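Local atomic coordinates of hypothetical membrane protein (Corynebacterium glutamicum, PDB entry 6JS9), a protein that binds heme through its N-terminal HtaA domain, the part described here, and probably passes it on during heme uptake by corynebacteria. Residues A[41-45]-A[46-50]; A[94-98]-A[99-103]. All blocks are in the same frame, centred on the assembly; numbering follows the deposited sequence.

Contact 1 (A[41-45]-A[46-50]); sequences SDNGG and NFAFT
Ser41 and Ala48 face each other as an antiparallel hydrogen-bonded pair, and two backbone bonds close the ring between them. Ser41 N reaches Ala48 O at 3.0 Å in the carbonyl plane, while Ala48 N returns to Ser41 O at 2.8 Å. Ser41 O has a further neighbour, the CA of Phe47 at 3.3 Å, a CA-H...O contact. Beyond this bridge the chain folds over the Phe47 ring. Gly45 O sits over one face, 3.5 Å above the plane and displaced toward the rim, whereas Asp42 O lies at the edge. Asp42 holds CG anti to its N (chi1 -171°), which sets the carboxylate beside its own carbonyl carbon and lets OD2 approach Phe47 CE1 at 3.6 Å, with carboxylate and ring planes 53° apart. The other oxygen, Asp42 OD1, takes weak bonds from Gly44 N and Gly45 N, and Gly45 N also bonds to Asp42 O at 3.0 Å. Gly45 has a positive phi of 99°, a backbone shape suited to a residue without CB. Ile34, Leu36 and Val72 complete the surroundings of Phe47, whose backbone bonds to that of Trp15. The whole is a tight glycine-rich connection, closed by a single antiparallel bridge, that leads into strand 48-58 of the antiparallel HtaA sheet.

Contact 2 (A[94-98]-A[99-103]); sequences MVFNG and SSAQL
Val95 O is approached twice from the opposing strand: Gln102 N donates to it at 2.8 Å, in the carbonyl plane, and the CA of Ala101 lies 3.0 Å away as a CA-H...O contact. The return bond, Val95 N to Gln102 O, is 3.0 Å long and nearly straight. Nearer the bend a second hydrogen-bonded pair forms, with Asn97 N to Ser100 O at 2.7 Å. Its partner bond differs in approach, because Ser100 N comes to Asn97 O from above the carbonyl plane, 53° out of it. This pair closes a type II' turn, with Gly98 at the first corner, its phi of 63° suited to glycine, and Ser99 at the second; the result is a beta hairpin with a two-residue loop, joining strands 82-97 and 100-110. The side chains of Met94, Phe96, Ala101 and Leu103 share one face. Met94 has CG anti to the backbone N (chi1 -156°) and runs on extended, which carries CE along the facing strand to Ala101 CB at 3.7 Å. Closer to its own backbone, Met94 CG and SD both lie 4.0 Å from Leu103 CD2. Ala101 CB also meets Phe96 CD2, at 4.2 Å. Strand 146-155 covers part of this apolar face, Leu149 touching both Met94 and Phe96 and Ile147 touching Phe96, while Val95, Asn97, Ser100 and Gln102 point to the other face.

In the fold
Both contacts reach the same antiparallel sheet and illustrate two ways of turning a chain into a strand: contact 1 by an irregular loop pinned at one bridge, contact 2 by a regular hairpin. They follow in series along the chain, their centres 20 Å apart and their nearest atoms about 8 Å apart without touching. Phe68 of strand 63-79 links them by touching both Phe49 and Met94. Trp15 is a second link, its backbone bonded to that of Phe47 and the Leu103 side chain resting on it. Neither contact reaches the heme: the Phe47 side chain stays about 13 Å from it and about 12 Å from the side chain of heme-binding Tyr167, and contact 2 lies away from the binding residues.

Contact 1 (A[41-45]-A[46-50])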
ATOM      1  N   SER A  41       6.055   1.793  10.310  1.00 46.42           N
ATOM      2  CA  SER A  41       5.912   1.167  11.618  1.00 50.95           C
ATOM      3  C   SER A  41       4.820   0.110  11.556  1.00 52.59           C
ATOM      4  O   SER A  41       3.925   0.165  10.706  1.00 44.38           O
ATOM      5  CB  SER A  41       5.561   2.187  12.715  1.00 50.54           C
ATOM      6  OG  SER A  41       6.389   3.338  12.662  1.00 56.29           O
ATOM      7  N   ASP A  42       4.887  -0.846  12.489  1.00 53.59           N
ATOM      8  CA  ASP A  42       3.993  -1.999  12.429  1.00 48.76           C
ATOM      9  C   ASP A  42       2.566  -1.628  12.816  1.00 50.60           C
ATOM     10  O   ASP A  42       1.611  -2.018  12.133  1.00 53.63           O
ATOM     11  CB  ASP A  42       4.519  -3.115  13.321  1.00 61.57           C
ATOM     12  CG  ASP A  42       3.755  -4.403  13.133  1.00 57.10           C
ATOM     13  OD1 ASP A  42       2.896  -4.714  13.993  1.00 60.38           O
ATOM     14  OD2 ASP A  42       4.005  -5.081  12.113  1.00 48.06           O
ATOM     15  N   ASN A  43       2.400  -0.886  13.914  1.00 50.66           N
ATOM     16  CA  ASN A  43       1.090  -0.400  14.366  1.00 54.36           C
ATOM     17  C   ASN A  43       0.045  -1.522  14.365  1.00 49.49           C
ATOM     18  O   ASN A  43      -1.104  -1.339  13.951  1.00 42.92           O
ATOM     19  CB  ASN A  43       0.635   0.801  13.528  1.00 52.00           C
ATOM     20  CG  ASN A  43      -0.617   1.465  14.080  1.00 58.35           C
ATOM     21  OD1 ASN A  43      -1.641   1.555  13.395  1.00 60.32           O
ATOM     22  ND2 ASN A  43      -0.546   1.928  15.322  1.00 62.76           N
ATOM     23  N   GLY A  44       0.464  -2.698  14.834  1.00 52.07           N
ATOM     24  CA  GLY A  44      -0.410  -3.838  15.026  1.00 49.47           C
ATOM     25  C   GLY A  44      -0.725  -4.641  13.785  1.00 48.46           C
ATOM     26  O   GLY A  44      -1.661  -5.447  13.817  1.00 53.05           O
ATOM     27  N   GLY A  45       0.033  -4.465  12.697  1.00 42.33           N
ATOM     28  CA  GLY A  45      -0.305  -5.034  11.406  1.00 42.20           C
ATOM     29  C   GLY A  45      -0.977  -4.049  10.473  1.00 38.82           C
ATOM     30  O   GLY A  45      -1.079  -4.316   9.267  1.00 35.38           O
ATOM     31  N   ASN A  46      -1.433  -2.922  11.005  1.00 41.10           N
ATOM     32  CA  ASN A  46      -1.971  -1.833  10.206  1.00 39.74           C
ATOM     33  C   ASN A  46      -0.858  -0.812   9.973  1.00 43.06           C
ATOM     34  O   ASN A  46      -0.811   0.278  10.565  1.00 40.01           O
ATOM     35  CB  ASN A  46      -3.177  -1.230  10.911  1.00 42.45           C
ATOM     36  CG  ASN A  46      -4.185  -2.288  11.319  1.00 47.61           C
ATOM     37  OD1 ASN A  46      -4.660  -3.066  10.488  1.00 39.95           O
ATOM     38  ND2 ASN A  46      -4.486  -2.349  12.612  1.00 53.98           N
ATOM     39  N   PHE A  47       0.051  -1.217   9.088  1.00 31.31           N
ATOM     40  CA  PHE A  47       1.312  -0.518   8.859  1.00 36.66           C
ATOM     41  C   PHE A  47       1.126   0.990   8.738  1.00 37.33           C
ATOM     42  O   PHE A  47       0.283   1.467   7.975  1.00 37.69           O
ATOM     43  CB  PHE A  47       1.966  -1.067   7.596  1.00 31.74           C
ATOM     44  CG  PHE A  47       2.188  -2.555   7.637  1.00 36.83           C
ATOM     45  CD1 PHE A  47       2.321  -3.217   8.853  1.00 40.86           C
ATOM     46  CD2 PHE A  47       2.282  -3.282   6.470  1.00 28.94           C
ATOM     47  CE1 PHE A  47       2.526  -4.585   8.905  1.00 41.02           C
ATOM     48  CE2 PHE A  47       2.493  -4.657   6.515  1.00 43.68           C
ATOM     49  CZ  PHE A  47       2.618  -5.301   7.739  1.00 35.13           C
ATOM     50  N   ALA A  48       1.934   1.733   9.494  1.00 43.59           N
ATOM     51  CA  ALA A  48       1.821   3.185   9.607  1.00 45.38           C
ATOM     52  C   ALA A  48       2.902   3.866   8.769  1.00 37.35           C
ATOM     53  O   ALA A  48       4.099   3.645   8.994  1.00 37.18           O
ATOM     54  CB  ALA A  48       1.929   3.614  11.069  1.00 35.08           C
ATOM     55  N   PHE A  49       2.479   4.693   7.815  1.00 32.93           N
ATOM     56  CA  PHE A  49       3.369   5.452   6.941  1.00 38.67           C
ATOM     57  C   PHE A  49       3.197   6.950   7.198  1.00 38.56           C
ATOM     58  O   PHE A  49       2.075   7.466   7.147  1.00 37.09           O
ATOM     59  CB  PHE A  49       3.075   5.141   5.471  1.00 34.74           C
ATOM     60  CG  PHE A  49       3.060   3.656   5.155  1.00 37.99           C
ATOM     61  CD1 PHE A  49       4.238   2.988   4.813  1.00 40.99           C
ATOM     62  CD2 PHE A  49       1.880   2.937   5.209  1.00 32.23           C
ATOM     63  CE1 PHE A  49       4.234   1.615   4.519  1.00 41.08           C
ATOM     64  CE2 PHE A  49       1.871   1.552   4.912  1.00 34.18           C
ATOM     65  CZ  PHE A  49       3.052   0.901   4.571  1.00 34.43           C
ATOM     66  N   THR A  50       4.340   7.666   7.462  1.00 38.47           N
ATOM     67  CA  THR A  50       4.291   9.096   7.744  1.00 42.85           C
ATOM     68  C   THR A  50       4.386   9.912   6.453  1.00 41.75           C
ATOM     69  O   THR A  50       5.036   9.484   5.496  1.00 34.59           O
ATOM     70  CB  THR A  50       5.432   9.491   8.678  1.00 46.12           C
ATOM     71  OG1 THR A  50       6.685   9.255   8.024  1.00 55.82           O
ATOM     72  CG2 THR A  50       5.366   8.688   9.958  1.00 38.10           C
TER

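Contact 2 (A[94-98]-A[99-103])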
ATOM      1  N   MET A  94      -1.026   8.605  -1.696  1.00 35.10           N
ATOM      2  CA  MET A  94      -2.480   8.638  -1.667  1.00 34.61           C
ATOM      3  C   MET A  94      -2.944   9.827  -2.494  1.00 36.61           C
ATOM      4  O   MET A  94      -2.534  10.964  -2.234  1.00 30.57           O
ATOM      5  CB  MET A  94      -2.998   8.715  -0.233  1.00 38.95           C
ATOM      6  CG  MET A  94      -4.399   8.199  -0.087  1.00 36.46           C
ATOM      7  SD  MET A  94      -4.746   7.753   1.618  1.00 42.32           S
ATOM      8  CE  MET A  94      -6.491   7.395   1.473  1.00 39.98           C
ATOM      9  N   VAL A  95      -3.755   9.556  -3.516  1.00 35.18           N
ATOM     10  CA  VAL A  95      -4.283  10.576  -4.421  1.00 33.78           C
ATOM     11  C   VAL A  95      -5.757  10.773  -4.083  1.00 39.70           C
ATOM     12  O   VAL A  95      -6.564   9.841  -4.230  1.00 30.98           O
ATOM     13  CB  VAL A  95      -4.106  10.182  -5.897  1.00 34.78           C
ATOM     14  CG1 VAL A  95      -4.534  11.337  -6.822  1.00 31.38           C
ATOM     15  CG2 VAL A  95      -2.667   9.773  -6.185  1.00 30.20           C
ATOM     16  N   PHE A  96      -6.114  11.984  -3.643  1.00 31.82           N
ATOM     17  CA  PHE A  96      -7.453  12.263  -3.136  1.00 33.97           C
ATOM     18  C   PHE A  96      -8.318  12.943  -4.193  1.00 33.57           C
ATOM     19  O   PHE A  96      -7.856  13.819  -4.932  1.00 33.58           O
ATOM     20  CB  PHE A  96      -7.404  13.154  -1.895  1.00 33.11           C
ATOM     21  CG  PHE A  96      -6.638  12.568  -0.749  1.00 35.31           C
ATOM     22  CD1 PHE A  96      -5.261  12.721  -0.671  1.00 37.20           C
ATOM     23  CD2 PHE A  96      -7.296  11.899   0.269  1.00 32.86           C
ATOM     24  CE1 PHE A  96      -4.551  12.203   0.390  1.00 36.44           C
ATOM     25  CE2 PHE A  96      -6.594  11.377   1.330  1.00 32.63           C
ATOM     26  CZ  PHE A  96      -5.219  11.536   1.396  1.00 33.70           C
ATOM     27  N   ASN A  97      -9.595  12.550  -4.231  1.00 33.87           N
ATOM     28  CA  ASN A  97     -10.621  13.197  -5.056  1.00 34.96           C
ATOM     29  C   ASN A  97     -11.912  13.202  -4.221  1.00 46.05           C
ATOM     30  O   ASN A  97     -12.786  12.342  -4.371  1.00 38.05           O
ATOM     31  CB  ASN A  97     -10.781  12.474  -6.394  1.00 34.93           C
ATOM     32  CG  ASN A  97     -12.002  12.916  -7.162  1.00 36.28           C
ATOM     33  OD1 ASN A  97     -12.577  13.972  -6.895  1.00 40.09           O
ATOM     34  ND2 ASN A  97     -12.411  12.101  -8.125  1.00 39.18           N
ATOM     35  N   GLY A  98     -12.023  14.179  -3.314  1.00 36.53           N
ATOM     36  CA  GLY A  98     -13.175  14.246  -2.434  1.00 37.65           C
ATOM     37  C   GLY A  98     -13.327  13.066  -1.490  1.00 44.19           C
ATOM     38  O   GLY A  98     -12.443  12.810  -0.664  1.00 41.84           O
ATOM     39  N   SER A  99     -14.454  12.353  -1.590  1.00 38.04           N
ATOM     40  CA  SER A  99     -14.703  11.143  -0.816  1.00 37.86           C
ATOM     41  C   SER A  99     -14.028   9.899  -1.402  1.00 40.13           C
ATOM     42  O   SER A  99     -14.238   8.797  -0.880  1.00 39.35           O
ATOM     43  CB  SER A  99     -16.210  10.891  -0.715  1.00 39.47           C
ATOM     44  OG  SER A  99     -16.872  11.983  -0.121  1.00 54.98           O
ATOM     45  N   SER A 100     -13.245  10.047  -2.470  1.00 39.20           N
ATOM     46  CA  SER A 100     -12.510   8.963  -3.098  1.00 37.60           C
ATOM     47  C   SER A 100     -11.013   9.219  -3.022  1.00 36.84           C
ATOM     48  O   SER A 100     -10.564  10.366  -3.035  1.00 33.51           O
ATOM     49  CB  SER A 100     -12.889   8.801  -4.577  1.00 45.57           C
ATOM     50  OG  SER A 100     -14.164   8.215  -4.721  1.00 57.16           O
ATOM     51  N   ALA A 101     -10.245   8.131  -2.984  1.00 32.66           N
ATOM     52  CA  ALA A 101      -8.798   8.200  -3.077  1.00 34.91           C
ATOM     53  C   ALA A 101      -8.291   6.964  -3.815  1.00 39.53           C
ATOM     54  O   ALA A 101      -9.001   5.966  -3.964  1.00 35.01           O
ATOM     55  CB  ALA A 101      -8.141   8.297  -1.695  1.00 31.16           C
ATOM     56  N   GLN A 102      -7.046   7.045  -4.279  1.00 30.08           N
ATOM     57  CA  GLN A 102      -6.314   5.907  -4.826  1.00 29.43           C
ATOM     58  C   GLN A 102      -5.036   5.701  -4.028  1.00 30.78           C
ATOM     59  O   GLN A 102      -4.381   6.667  -3.625  1.00 33.21           O
ATOM     60  CB  GLN A 102      -5.979   6.141  -6.291  1.00 29.66           C
ATOM     61  CG  GLN A 102      -7.206   6.231  -7.143  1.00 31.27           C
ATOM     62  CD  GLN A 102      -6.877   6.455  -8.582  1.00 43.36           C
ATOM     63  OE1 GLN A 102      -6.183   7.417  -8.926  1.00 54.36           O
ATOM     64  NE2 GLN A 102      -7.370   5.571  -9.445  1.00 48.13           N
ATOM     65  N   LEU A 103      -4.685   4.446  -3.788  1.00 34.35           N
ATOM     66  CA  LEU A 103      -3.421   4.099  -3.156  1.00 27.83           C
ATOM     67  C   LEU A 103      -2.461   3.658  -4.251  1.00 35.58           C
ATOM     68  O   LEU A 103      -2.713   2.656  -4.926  1.00 30.96           O
ATOM     69  CB  LEU A 103      -3.605   2.988  -2.119  1.00 33.20           C
ATOM     70  CG  LEU A 103      -4.260   3.355  -0.791  1.00 37.30           C
ATOM     71  CD1 LEU A 103      -4.562   2.112   0.050  1.00 27.80           C
ATOM     72  CD2 LEU A 103      -3.383   4.324  -0.011  1.00 38.46           C
TER